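Local coordinates for Ent-copalyl diphosphate synthase (Streptomyces platensis, PDB 5BP8), which belongs to the class II terpenoid synthases, all-helical enzymes whose alpha-alpha barrel domains are related to those of squalene-hopene cyclase, at residues Y261-W266 with V504-A509; A18-P23 with E279-L284; D137-L142 with T159-P164; A103-G108 with G151-W156. One frame throughout, in Å; residues are numbered along the deposited sequence.

Interaction 1. Residues Y261-W266 with V504-A509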
loop_
_atom_site.group_PDB
_atom_site.type_symbol
_atom_site.label_atom_id
_atom_site.label_comp_id
_atom_site.label_asym_id
_atom_site.label_seq_id
_atom_site.Cartn_x
_atom_site.Cartn_y
_atom_site.Cartn_z
ATOM N N TYR A 261 -5.389 -9.791 6.585
ATOM C CA TYR A 261 -4.218 -10.462 7.200
ATOM C C TYR A 261 -3.034 -9.538 7.433
ATOM O O TYR A 261 -2.393 -9.569 8.504
ATOM C CB TYR A 261 -3.792 -11.639 6.349
ATOM C CG TYR A 261 -4.854 -12.720 6.130
ATOM C CD1 TYR A 261 -5.743 -13.091 7.152
ATOM C CD2 TYR A 261 -4.915 -13.432 4.938
ATOM C CE1 TYR A 261 -6.666 -14.104 6.966
ATOM C CE2 TYR A 261 -5.838 -14.434 4.746
ATOM C CZ TYR A 261 -6.693 -14.790 5.770
ATOM O OH TYR A 261 -7.621 -15.803 5.576
ATOM N N PHE A 262 -2.727 -8.695 6.447
ATOM C CA PHE A 262 -1.750 -7.618 6.628
ATOM C C PHE A 262 -2.092 -6.776 7.871
ATOM O O PHE A 262 -1.250 -6.564 8.757
ATOM C CB PHE A 262 -1.711 -6.793 5.318
ATOM C CG PHE A 262 -1.084 -5.425 5.435
ATOM C CD1 PHE A 262 0.141 -5.223 6.050
ATOM C CD2 PHE A 262 -1.675 -4.348 4.851
ATOM C CE1 PHE A 262 0.723 -3.945 6.115
ATOM C CE2 PHE A 262 -1.096 -3.076 4.911
ATOM C CZ PHE A 262 0.104 -2.880 5.551
ATOM N N GLU A 263 -3.329 -6.310 7.961
ATOM C CA GLU A 263 -3.692 -5.454 9.094
ATOM C C GLU A 263 -3.591 -6.211 10.436
ATOM O O GLU A 263 -3.024 -5.682 11.413
ATOM C CB GLU A 263 -5.099 -4.891 8.904
ATOM C CG GLU A 263 -5.589 -4.127 10.129
ATOM C CD GLU A 263 -6.852 -3.366 9.836
ATOM O OE1 GLU A 263 -7.852 -3.678 10.499
ATOM O OE2 GLU A 263 -6.823 -2.448 8.971
ATOM N N GLN A 264 -4.123 -7.429 10.468
ATOM C CA GLN A 264 -4.114 -8.218 11.721
ATOM C C GLN A 264 -2.679 -8.425 12.214
ATOM O O GLN A 264 -2.392 -8.174 13.388
ATOM C CB GLN A 264 -4.817 -9.550 11.548
ATOM C CG GLN A 264 -6.315 -9.395 11.418
ATOM C CD GLN A 264 -7.070 -10.686 11.145
ATOM O OE1 GLN A 264 -6.537 -11.667 10.614
ATOM N NE2 GLN A 264 -8.361 -10.657 11.439
ATOM N N ALA A 265 -1.785 -8.838 11.314
ATOM C CA ALA A 265 -0.388 -9.100 11.700
ATOM C C ALA A 265 0.353 -7.834 12.117
ATOM O O ALA A 265 1.090 -7.819 13.109
ATOM C CB ALA A 265 0.344 -9.765 10.560
ATOM N N TRP A 266 0.173 -6.767 11.342
ATOM C CA TRP A 266 0.870 -5.520 11.641
ATOM C C TRP A 266 0.373 -4.909 12.966
ATOM O O TRP A 266 1.179 -4.454 13.783
ATOM C CB TRP A 266 0.787 -4.519 10.472
ATOM C CG TRP A 266 1.997 -4.569 9.459
ATOM C CD1 TRP A 266 2.955 -3.602 9.293
ATOM C CD2 TRP A 266 2.349 -5.635 8.523
ATOM N NE1 TRP A 266 3.849 -3.971 8.314
ATOM C CE2 TRP A 266 3.513 -5.207 7.821
ATOM C CE3 TRP A 266 1.811 -6.904 8.234
ATOM C CZ2 TRP A 266 4.135 -5.994 6.807
ATOM C CZ3 TRP A 266 2.414 -7.681 7.175
ATOM C CH2 TRP A 266 3.565 -7.225 6.499
ATOM N N VAL A 504 -5.027 2.746 7.553
ATOM C CA VAL A 504 -5.237 3.677 8.656
ATOM C C VAL A 504 -5.083 2.986 10.027
ATOM O O VAL A 504 -4.501 3.540 10.941
ATOM C CB VAL A 504 -6.626 4.360 8.532
ATOM C CG1 VAL A 504 -6.975 5.153 9.787
ATOM C CG2 VAL A 504 -6.688 5.237 7.271
ATOM N N THR A 505 -5.582 1.770 10.147
ATOM C CA THR A 505 -5.551 1.084 11.442
ATOM C C THR A 505 -4.115 0.662 11.735
ATOM O O THR A 505 -3.643 0.743 12.874
ATOM C CB THR A 505 -6.490 -0.108 11.437
ATOM O OG1 THR A 505 -7.826 0.353 11.132
ATOM C CG2 THR A 505 -6.473 -0.826 12.784
ATOM N N VAL A 506 -3.415 0.250 10.687
ATOM C CA VAL A 506 -1.971 -0.012 10.782
ATOM C C VAL A 506 -1.210 1.197 11.330
ATOM O O VAL A 506 -0.350 1.082 12.218
ATOM C CB VAL A 506 -1.420 -0.512 9.421
ATOM C CG1 VAL A 506 0.102 -0.515 9.403
ATOM C CG2 VAL A 506 -1.915 -1.919 9.135
ATOM N N ILE A 507 -1.522 2.371 10.809
ATOM C CA ILE A 507 -0.857 3.575 11.268
ATOM C C ILE A 507 -1.226 3.892 12.733
ATOM O O ILE A 507 -0.353 4.235 13.522
ATOM C CB ILE A 507 -1.176 4.759 10.332
ATOM C CG1 ILE A 507 -0.615 4.491 8.930
ATOM C CG2 ILE A 507 -0.585 6.058 10.873
ATOM C CD1 ILE A 507 -1.169 5.446 7.869
ATOM N N ARG A 508 -2.498 3.747 13.079
ATOM C CA ARG A 508 -2.960 3.979 14.443
ATOM C C ARG A 508 -2.211 3.063 15.412
ATOM O O ARG A 508 -1.861 3.482 16.523
ATOM C CB ARG A 508 -4.476 3.803 14.573
ATOM C CG ARG A 508 -5.265 4.874 13.815
ATOM C CD ARG A 508 -6.769 4.812 14.009
ATOM N NE ARG A 508 -7.148 5.495 15.239
ATOM C CZ ARG A 508 -8.337 6.049 15.495
ATOM N NH1 ARG A 508 -9.338 6.047 14.603
ATOM N NH2 ARG A 508 -8.521 6.628 16.676
ATOM N N ALA A 509 -1.950 1.823 14.989
ATOM C CA ALA A 509 -1.246 0.873 15.858
ATOM C C ALA A 509 0.207 1.275 16.041
ATOM O O ALA A 509 0.766 1.160 17.130
ATOM C CB ALA A 509 -1.369 -0.547 15.333
HETATM O O HOH W 1 -5.254 -0.474 8.185
HETATM O O HOH W 2 -9.618 -1.782 10.861
#
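An almost fully extended start to the E263 side chain (chi1 173°, chi2 169°) carries its carboxylate to T505, while V506, with CG1 anti to its N, presents CG2 to the facing helix. Helices 260-274 and 504-518 belong to an alpha-alpha barrel domain; their local axes lie 9.3 Å apart and only 6° from parallel, as expected of neighbours in one layer of such a barrel. V506 CG2 packs 4.0 Å from E263 CA and 4.0 Å from W266 CB, and also touches CZ of F262. Within its own helix, F262 sets CE1 over the centre of the W266 ring. E263 and T505 cross at about a right angle, and the acid meets carbon here: OE2 lies 3.4 Å from T505 CB. Its polar partners are others. OE2 accepts from the backbone N of L26 and from a water at 2.6 Å, which in turn accepts from V506 N at 3.2 Å. That N-H is in the first turn of helix 504-518, where N-H groups generally lack a helical acceptor, so the water links it to the acid. A second water donates to E263 OE1 at 2.6 Å and accepts from T505 OG1 at 2.8 Å.

Interaction 2. Residues A18-P23 with E279-L284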
loop_
_atom_site.group_PDB
_atom_site.type_symbol
_atom_site.label_atom_id
_atom_site.label_comp_id
_atom_site.label_asym_id
_atom_site.label_seq_id
_atom_site.Cartn_x
_atom_site.Cartn_y
_atom_site.Cartn_z
ATOM N N ALA A 18 -11.591 -3.155 17.791
ATOM C CA ALA A 18 -12.044 -2.528 16.556
ATOM C C ALA A 18 -11.542 -3.329 15.353
ATOM O O ALA A 18 -12.273 -3.494 14.382
ATOM C CB ALA A 18 -11.579 -1.096 16.468
ATOM N N THR A 19 -10.313 -3.824 15.447
ATOM C CA THR A 19 -9.746 -4.660 14.418
ATOM C C THR A 19 -10.523 -5.960 14.254
ATOM O O THR A 19 -10.866 -6.367 13.134
ATOM C CB THR A 19 -8.258 -4.915 14.692
ATOM O OG1 THR A 19 -7.587 -3.651 14.869
ATOM C CG2 THR A 19 -7.635 -5.671 13.536
ATOM N N VAL A 20 -10.870 -6.606 15.372
ATOM C CA VAL A 20 -11.715 -7.785 15.314
ATOM C C VAL A 20 -13.028 -7.503 14.580
ATOM O O VAL A 20 -13.510 -8.321 13.805
ATOM C CB VAL A 20 -12.035 -8.318 16.746
ATOM C CG1 VAL A 20 -13.174 -9.313 16.707
ATOM C CG2 VAL A 20 -10.797 -8.952 17.344
ATOM N N ALA A 21 -13.611 -6.345 14.840
ATOM C CA ALA A 21 -14.928 -6.033 14.303
ATOM C C ALA A 21 -14.861 -5.608 12.833
ATOM O O ALA A 21 -15.897 -5.384 12.222
ATOM C CB ALA A 21 -15.572 -4.936 15.123
ATOM N N ASP A 22 -13.653 -5.514 12.278
ATOM C CA ASP A 22 -13.470 -5.090 10.886
ATOM C C ASP A 22 -12.819 -6.207 10.045
ATOM O O ASP A 22 -11.595 -6.325 9.968
ATOM C CB ASP A 22 -12.651 -3.801 10.836
ATOM C CG ASP A 22 -12.426 -3.293 9.402
ATOM O OD1 ASP A 22 -13.111 -3.795 8.476
ATOM O OD2 ASP A 22 -11.579 -2.382 9.222
ATOM N N PRO A 23 -13.646 -7.038 9.418
ATOM C CA PRO A 23 -13.116 -8.139 8.626
ATOM C C PRO A 23 -12.508 -7.700 7.284
ATOM O O PRO A 23 -11.947 -8.534 6.549
ATOM C CB PRO A 23 -14.338 -9.024 8.406
ATOM C CG PRO A 23 -15.470 -8.063 8.341
ATOM C CD PRO A 23 -15.125 -6.991 9.364
ATOM N N GLU A 279 -4.634 -8.672 26.199
ATOM C CA GLU A 279 -4.903 -10.011 25.730
ATOM C C GLU A 279 -5.328 -9.921 24.252
ATOM O O GLU A 279 -6.338 -9.273 23.920
ATOM C CB GLU A 279 -5.996 -10.622 26.602
ATOM C CG GLU A 279 -6.427 -12.022 26.211
ATOM C CD GLU A 279 -5.358 -13.071 26.447
ATOM O OE1 GLU A 279 -4.377 -12.801 27.179
ATOM O OE2 GLU A 279 -5.517 -14.187 25.907
ATOM N N ALA A 280 -4.565 -10.553 23.362
ATOM C CA ALA A 280 -4.962 -10.644 21.952
ATOM C C ALA A 280 -6.268 -11.411 21.867
ATOM O O ALA A 280 -6.374 -12.524 22.421
ATOM C CB ALA A 280 -3.905 -11.339 21.114
ATOM N N PRO A 281 -7.282 -10.812 21.219
ATOM C CA PRO A 281 -8.502 -11.563 21.025
ATOM C C PRO A 281 -8.212 -12.807 20.189
ATOM O O PRO A 281 -7.504 -12.740 19.170
ATOM C CB PRO A 281 -9.410 -10.584 20.258
ATOM C CG PRO A 281 -8.888 -9.236 20.595
ATOM C CD PRO A 281 -7.411 -9.418 20.732
ATOM N N ALA A 282 -8.748 -13.936 20.636
ATOM C CA ALA A 282 -8.586 -15.195 19.932
ATOM C C ALA A 282 -9.005 -15.101 18.475
ATOM O O ALA A 282 -8.435 -15.784 17.639
ATOM C CB ALA A 282 -9.393 -16.283 20.627
ATOM N N ALA A 283 -10.023 -14.292 18.180
ATOM C CA ALA A 283 -10.529 -14.169 16.831
ATOM C C ALA A 283 -9.444 -13.700 15.859
ATOM O O ALA A 283 -9.456 -14.127 14.705
ATOM C CB ALA A 283 -11.740 -13.229 16.767
ATOM N N LEU A 284 -8.520 -12.841 16.298
ATOM C CA LEU A 284 -7.459 -12.383 15.387
ATOM C C LEU A 284 -6.511 -13.526 15.099
ATOM O O LEU A 284 -6.127 -13.741 13.953
ATOM C CB LEU A 284 -6.661 -11.203 15.942
ATOM C CG LEU A 284 -7.437 -9.901 16.123
ATOM C CD1 LEU A 284 -6.481 -8.798 16.527
ATOM C CD2 LEU A 284 -8.222 -9.529 14.873
#
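P281 O accepts the N-H of L284 at 3.0 Å, a bond within the first turn of helix 282-291, with P281 itself in the N-cap position. A matching bond on the other side, from D22 N to T19 O at 3.0 Å, turns the chain as it leaves helix 7-20. T19 also spends its hydroxyl locally, OG1 bonding to L15 O, and what it offers across the contact is a methyl. The two segments are joined by apolar packing, centred on V20. With its chi1 at 166°, V20 has CG1 anti to the backbone N and CG2 beside it, and the two methyls serve different neighbours. CG2 fits between the proline ring and the leucine: it lies 3.6 Å from P281 CB and 3.6 Å from L284 CD2. CG1 meets the lone methyl of A283, 4.2 Å from its CB. L284 CD2 does double duty, approaching V20 CA at 3.9 Å and T19 CG2 at 4.1 Å, with T19 and L284 crossing at about a right angle. L284 continues onto L16 and Q264, and D22 OD2 forms a salt bridge with R248. Helix 7-20 thus rests on a domain whose other helices come much later in the chain, an arrangement consistent with the beta-gamma architecture of class II terpenoid cyclases, in which the gamma domain is inserted after the first helix of the beta domain.

Interaction 3. Residues D137-L142 with T159-P164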
loop_
_atom_site.group_PDB
_atom_site.type_symbol
_atom_site.label_atom_id
_atom_site.label_comp_id
_atom_site.label_asym_id
_atom_site.label_seq_id
_atom_site.Cartn_x
_atom_site.Cartn_y
_atom_site.Cartn_z
ATOM N N ASP A 137 -5.733 5.116 -23.671
ATOM C CA ASP A 137 -7.165 5.448 -23.628
ATOM C C ASP A 137 -7.381 6.955 -23.677
ATOM O O ASP A 137 -8.314 7.429 -24.337
ATOM C CB ASP A 137 -7.845 4.850 -22.393
ATOM C CG ASP A 137 -8.166 3.356 -22.558
ATOM O OD1 ASP A 137 -8.179 2.861 -23.714
ATOM O OD2 ASP A 137 -8.456 2.697 -21.542
ATOM N N ILE A 138 -6.512 7.702 -23.007
ATOM C CA ILE A 138 -6.570 9.178 -23.081
ATOM C C ILE A 138 -6.397 9.635 -24.531
ATOM O O ILE A 138 -7.205 10.398 -25.055
ATOM C CB ILE A 138 -5.519 9.843 -22.181
ATOM C CG1 ILE A 138 -5.921 9.644 -20.710
ATOM C CG2 ILE A 138 -5.400 11.343 -22.507
ATOM C CD1 ILE A 138 -4.812 9.998 -19.734
ATOM N N ASN A 139 -5.393 9.106 -25.210
ATOM C CA ASN A 139 -5.168 9.511 -26.581
ATOM C C ASN A 139 -6.340 9.155 -27.497
ATOM O O ASN A 139 -6.698 9.942 -28.361
ATOM C CB ASN A 139 -3.841 8.960 -27.104
ATOM C CG ASN A 139 -2.677 9.737 -26.571
ATOM O OD1 ASN A 139 -2.791 10.953 -26.358
ATOM N ND2 ASN A 139 -1.547 9.066 -26.349
ATOM N N THR A 140 -6.966 8.013 -27.257
ATOM C CA THR A 140 -8.176 7.649 -27.986
ATOM C C THR A 140 -9.285 8.659 -27.776
ATOM O O THR A 140 -9.937 9.105 -28.756
ATOM C CB THR A 140 -8.614 6.214 -27.613
ATOM O OG1 THR A 140 -7.576 5.321 -28.036
ATOM C CG2 THR A 140 -9.898 5.837 -28.289
ATOM N N ARG A 141 -9.499 9.052 -26.520
ATOM C CA ARG A 141 -10.519 10.043 -26.206
ATOM C C ARG A 141 -10.202 11.411 -26.805
ATOM O O ARG A 141 -11.107 12.093 -27.276
ATOM C CB ARG A 141 -10.710 10.194 -24.701
ATOM C CG ARG A 141 -11.161 8.927 -24.002
ATOM C CD ARG A 141 -12.621 8.660 -24.195
ATOM N NE ARG A 141 -12.993 7.443 -23.477
ATOM C CZ ARG A 141 -14.160 6.819 -23.627
ATOM N NH1 ARG A 141 -15.090 7.289 -24.478
ATOM N NH2 ARG A 141 -14.394 5.705 -22.935
ATOM N N LEU A 142 -8.925 11.802 -26.791
ATOM C CA LEU A 142 -8.511 13.082 -27.373
ATOM C C LEU A 142 -8.760 13.135 -28.870
ATOM O O LEU A 142 -9.157 14.191 -29.416
ATOM C CB LEU A 142 -7.029 13.361 -27.096
ATOM C CG LEU A 142 -6.691 13.630 -25.628
ATOM C CD1 LEU A 142 -5.192 13.808 -25.426
ATOM C CD2 LEU A 142 -7.420 14.841 -25.087
ATOM N N THR A 159 -4.942 16.096 -29.985
ATOM C CA THR A 159 -3.636 16.039 -29.325
ATOM C C THR A 159 -3.245 14.574 -29.099
ATOM O O THR A 159 -4.103 13.755 -28.842
ATOM C CB THR A 159 -3.682 16.769 -27.960
ATOM O OG1 THR A 159 -3.840 18.185 -28.192
ATOM C CG2 THR A 159 -2.401 16.522 -27.148
ATOM N N THR A 160 -1.954 14.271 -29.211
ATOM C CA THR A 160 -1.400 12.985 -28.824
ATOM C C THR A 160 -0.372 13.255 -27.752
ATOM O O THR A 160 0.603 13.949 -28.001
ATOM C CB THR A 160 -0.695 12.281 -29.995
ATOM O OG1 THR A 160 -1.624 12.140 -31.071
ATOM C CG2 THR A 160 -0.199 10.901 -29.585
ATOM N N LEU A 161 -0.624 12.744 -26.543
ATOM C CA LEU A 161 0.332 12.830 -25.464
ATOM C C LEU A 161 1.339 11.694 -25.589
ATOM O O LEU A 161 0.983 10.576 -25.970
ATOM C CB LEU A 161 -0.388 12.709 -24.134
ATOM C CG LEU A 161 -1.390 13.791 -23.777
ATOM C CD1 LEU A 161 -2.043 13.425 -22.457
ATOM C CD2 LEU A 161 -0.748 15.152 -23.712
ATOM N N THR A 162 2.596 11.985 -25.295
ATOM C CA THR A 162 3.632 10.961 -25.323
ATOM C C THR A 162 4.502 11.067 -24.078
ATOM O O THR A 162 4.497 12.076 -23.386
ATOM C CB THR A 162 4.537 11.094 -26.582
ATOM O OG1 THR A 162 5.394 12.217 -26.435
ATOM C CG2 THR A 162 3.718 11.270 -27.842
ATOM N N SER A 163 5.272 10.026 -23.821
ATOM C CA SER A 163 6.190 10.021 -22.720
ATOM C C SER A 163 7.475 9.306 -23.123
ATOM O O SER A 163 7.422 8.255 -23.757
ATOM C CB SER A 163 5.587 9.285 -21.527
ATOM O OG SER A 163 6.554 9.130 -20.483
ATOM N N PRO A 164 8.617 9.854 -22.717
ATOM C CA PRO A 164 9.920 9.199 -22.906
ATOM C C PRO A 164 10.209 8.059 -21.932
ATOM O O PRO A 164 11.197 7.328 -22.115
ATOM C CB PRO A 164 10.908 10.340 -22.707
ATOM C CG PRO A 164 10.227 11.238 -21.732
ATOM C CD PRO A 164 8.759 11.177 -22.089
HETATM O O HOH W 3 -4.857 11.387 -29.900
#
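N139 reaches L161 through its whole side-chain amide. From CB, a chi1 of -77° sets CG anti to the carbonyl carbon and aims the amide at segment 159-164. At one branch, OD1 accepts from L161 N at 2.8 Å, the donor tilted 24° from the carbonyl plane. At the other, ND2 donates to L161 O at 3.0 Å, in that carbonyl's plane and on a lone pair. Both bonds are fairly straight, with N-H...O angles of 160°. The amide therefore pairs with the N-H and the C=O of a single residue, much as a neighbouring strand might, which fixes its rotation and tells OD1 from ND2. ND2 also lies 4.0 Å from T160 CG2. Beside this pair, one water donates to N139 O at 2.8 Å and to T159 O at 2.7 Å, a water-mediated link between the two backbones. L142 CB comes 3.4 Å from the same T159 O. The L161 side chain turns toward the helix: its CG lies 4.1 Å from L142 CD1, and its CD1 touches I138 CG2. Beyond them, L161 packs on L109 and R113 of helix 98-116, I138 on L76 and E80 of helix 72-86, so the loop covers a seam between helices 127-144 and 98-116.

Interaction 4. Residues A103-G108 with G151-W156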
loop_
_atom_site.group_PDB
_atom_site.type_symbol
_atom_site.label_atom_id
_atom_site.label_comp_id
_atom_site.label_asym_id
_atom_site.label_seq_id
_atom_site.Cartn_x
_atom_site.Cartn_y
_atom_site.Cartn_z
ATOM N N ALA A 103 -13.070 21.639 -17.073
ATOM C CA ALA A 103 -12.045 22.484 -16.533
ATOM C C ALA A 103 -11.015 21.621 -15.816
ATOM O O ALA A 103 -9.800 21.782 -16.020
ATOM C CB ALA A 103 -12.635 23.493 -15.555
ATOM N N ALA A 104 -11.511 20.730 -14.953
ATOM C CA ALA A 104 -10.639 19.790 -14.252
ATOM C C ALA A 104 -9.849 18.939 -15.233
ATOM O O ALA A 104 -8.637 18.734 -15.078
ATOM C CB ALA A 104 -11.443 18.904 -13.314
ATOM N N CYS A 105 -10.536 18.427 -16.233
ATOM C CA CYS A 105 -9.912 17.570 -17.220
ATOM C C CYS A 105 -8.787 18.276 -17.977
ATOM O O CYS A 105 -7.655 17.741 -18.093
ATOM C CB CYS A 105 -10.964 17.080 -18.186
ATOM S SG CYS A 105 -10.356 15.827 -19.319
ATOM N N ALA A 106 -9.079 19.477 -18.474
ATOM C CA ALA A 106 -8.086 20.249 -19.235
ATOM C C ALA A 106 -6.873 20.592 -18.394
ATOM O O ALA A 106 -5.717 20.522 -18.877
ATOM C CB ALA A 106 -8.702 21.495 -19.818
ATOM N N ASP A 107 -7.106 20.925 -17.131
ATOM C CA ASP A 107 -5.970 21.223 -16.244
ATOM C C ASP A 107 -5.138 19.984 -15.939
ATOM O O ASP A 107 -3.920 20.092 -15.819
ATOM C CB ASP A 107 -6.430 21.893 -14.950
ATOM C CG ASP A 107 -6.965 23.319 -15.177
ATOM O OD1 ASP A 107 -7.662 23.794 -14.257
ATOM O OD2 ASP A 107 -6.650 23.944 -16.219
ATOM N N GLY A 108 -5.788 18.819 -15.838
ATOM C CA GLY A 108 -5.095 17.527 -15.740
ATOM C C GLY A 108 -4.252 17.203 -16.959
ATOM O O GLY A 108 -3.102 16.774 -16.842
ATOM N N GLY A 151 -15.741 24.059 -22.593
ATOM C CA GLY A 151 -14.587 24.849 -22.166
ATOM C C GLY A 151 -13.403 24.819 -23.122
ATOM O O GLY A 151 -13.564 24.811 -24.341
ATOM N N LYS A 152 -12.199 24.783 -22.553
ATOM C CA LYS A 152 -10.975 24.781 -23.354
ATOM C C LYS A 152 -10.638 23.386 -23.830
ATOM O O LYS A 152 -9.725 23.189 -24.614
ATOM C CB LYS A 152 -9.786 25.442 -22.628
ATOM C CG LYS A 152 -9.647 25.202 -21.138
ATOM C CD LYS A 152 -8.512 26.055 -20.590
ATOM C CE LYS A 152 -8.073 25.597 -19.212
ATOM N NZ LYS A 152 -6.762 26.211 -18.857
ATOM N N LEU A 153 -11.443 22.409 -23.433
ATOM C CA LEU A 153 -11.196 21.039 -23.822
ATOM C C LEU A 153 -11.229 20.812 -25.330
ATOM O O LEU A 153 -10.427 20.044 -25.861
ATOM C CB LEU A 153 -12.157 20.123 -23.034
ATOM C CG LEU A 153 -11.799 18.685 -22.876
ATOM C CD1 LEU A 153 -10.398 18.526 -22.295
ATOM C CD2 LEU A 153 -12.850 18.026 -22.006
ATOM N N GLY A 154 -12.093 21.525 -26.059
ATOM C CA GLY A 154 -12.097 21.468 -27.508
ATOM C C GLY A 154 -10.769 21.820 -28.173
ATOM O O GLY A 154 -10.423 21.298 -29.231
ATOM N N ALA A 155 -9.990 22.673 -27.518
ATOM C CA ALA A 155 -8.668 23.031 -28.009
ATOM C C ALA A 155 -7.677 21.864 -27.969
ATOM O O ALA A 155 -6.654 21.888 -28.666
ATOM C CB ALA A 155 -8.126 24.208 -27.194
ATOM N N TRP A 156 -7.976 20.857 -27.143
ATOM C CA TRP A 156 -7.164 19.636 -27.021
ATOM C C TRP A 156 -7.491 18.564 -28.040
ATOM O O TRP A 156 -6.796 17.546 -28.121
ATOM C CB TRP A 156 -7.314 19.049 -25.601
ATOM C CG TRP A 156 -6.587 19.829 -24.575
ATOM C CD1 TRP A 156 -7.038 20.898 -23.906
ATOM C CD2 TRP A 156 -5.250 19.582 -24.104
ATOM N NE1 TRP A 156 -6.068 21.355 -23.029
ATOM C CE2 TRP A 156 -4.960 20.561 -23.140
ATOM C CE3 TRP A 156 -4.284 18.631 -24.411
ATOM C CZ2 TRP A 156 -3.732 20.624 -22.468
ATOM C CZ3 TRP A 156 -3.040 18.702 -23.749
ATOM C CH2 TRP A 156 -2.787 19.697 -22.809
#
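A106 and L153 bring the two backbones to 5.6 Å between their CA atoms, with helix 98-116 facing a short helical turn in which A155 N bonds back to K152 O and W156 N to L153 O. The A106 methyl points at this turn and is met by three of its side chains: CB lies 4.0 Å from K152 CG, 4.2 Å from L153 CD1 and 4.2 Å from W156 NE1. So small a residue lets the turn come close. L153, with CG anti to the backbone N (chi1 -158°), directs CD1 along the helix surface until it is 4.0 Å from C105 SG. From there it continues into the interior, onto A102, L109 and L86, the last of helix 72-86. W156 brings its indole to the same helix, CZ2 standing 4.1 Å from A106 O, and packs further along on L109 and R113. K152 begins in the crowded position, CG between N and the carbonyl carbon at chi1 38°, then runs extended past the A106 methyl to D107. There NZ makes a salt bridge with OD2 at 3.5 Å, the two side chains crossing at about a right angle; as a hydrogen bond it is weak. Both residues also touch a crystal neighbour, so the pose of this pair may differ in solution. The contact joins the loop after helix 127-144 to helix 98-116, remote from the chain termini. Its chemistry implies a join made mainly by apolar packing around one methyl, with a long ion pair at its outer side that is likely to add only modest strength.

In the fold
From the N terminus, residues 18-23 open the long loop that interaction 2 closes at 279-284, and interactions 3 and 4 both lie nested inside it. Residues 103-108 come first, then 137-142; the loop residues 151-156 close interaction 4 before 159-164 close interaction 3, so these two cross. Their centres are 14 Å apart, and W156 touches L142 and L161. Interaction 1 opens at 261-266, before interaction 2 closes, and ends at 504-509, so this pair crosses as well, with centres 11 Å apart. Interactions 1 and 2 tie the first and last helices to one domain; interaction 3, its centre about 47 Å from that of interaction 2, shares what is probably the inserted domain with interaction 4.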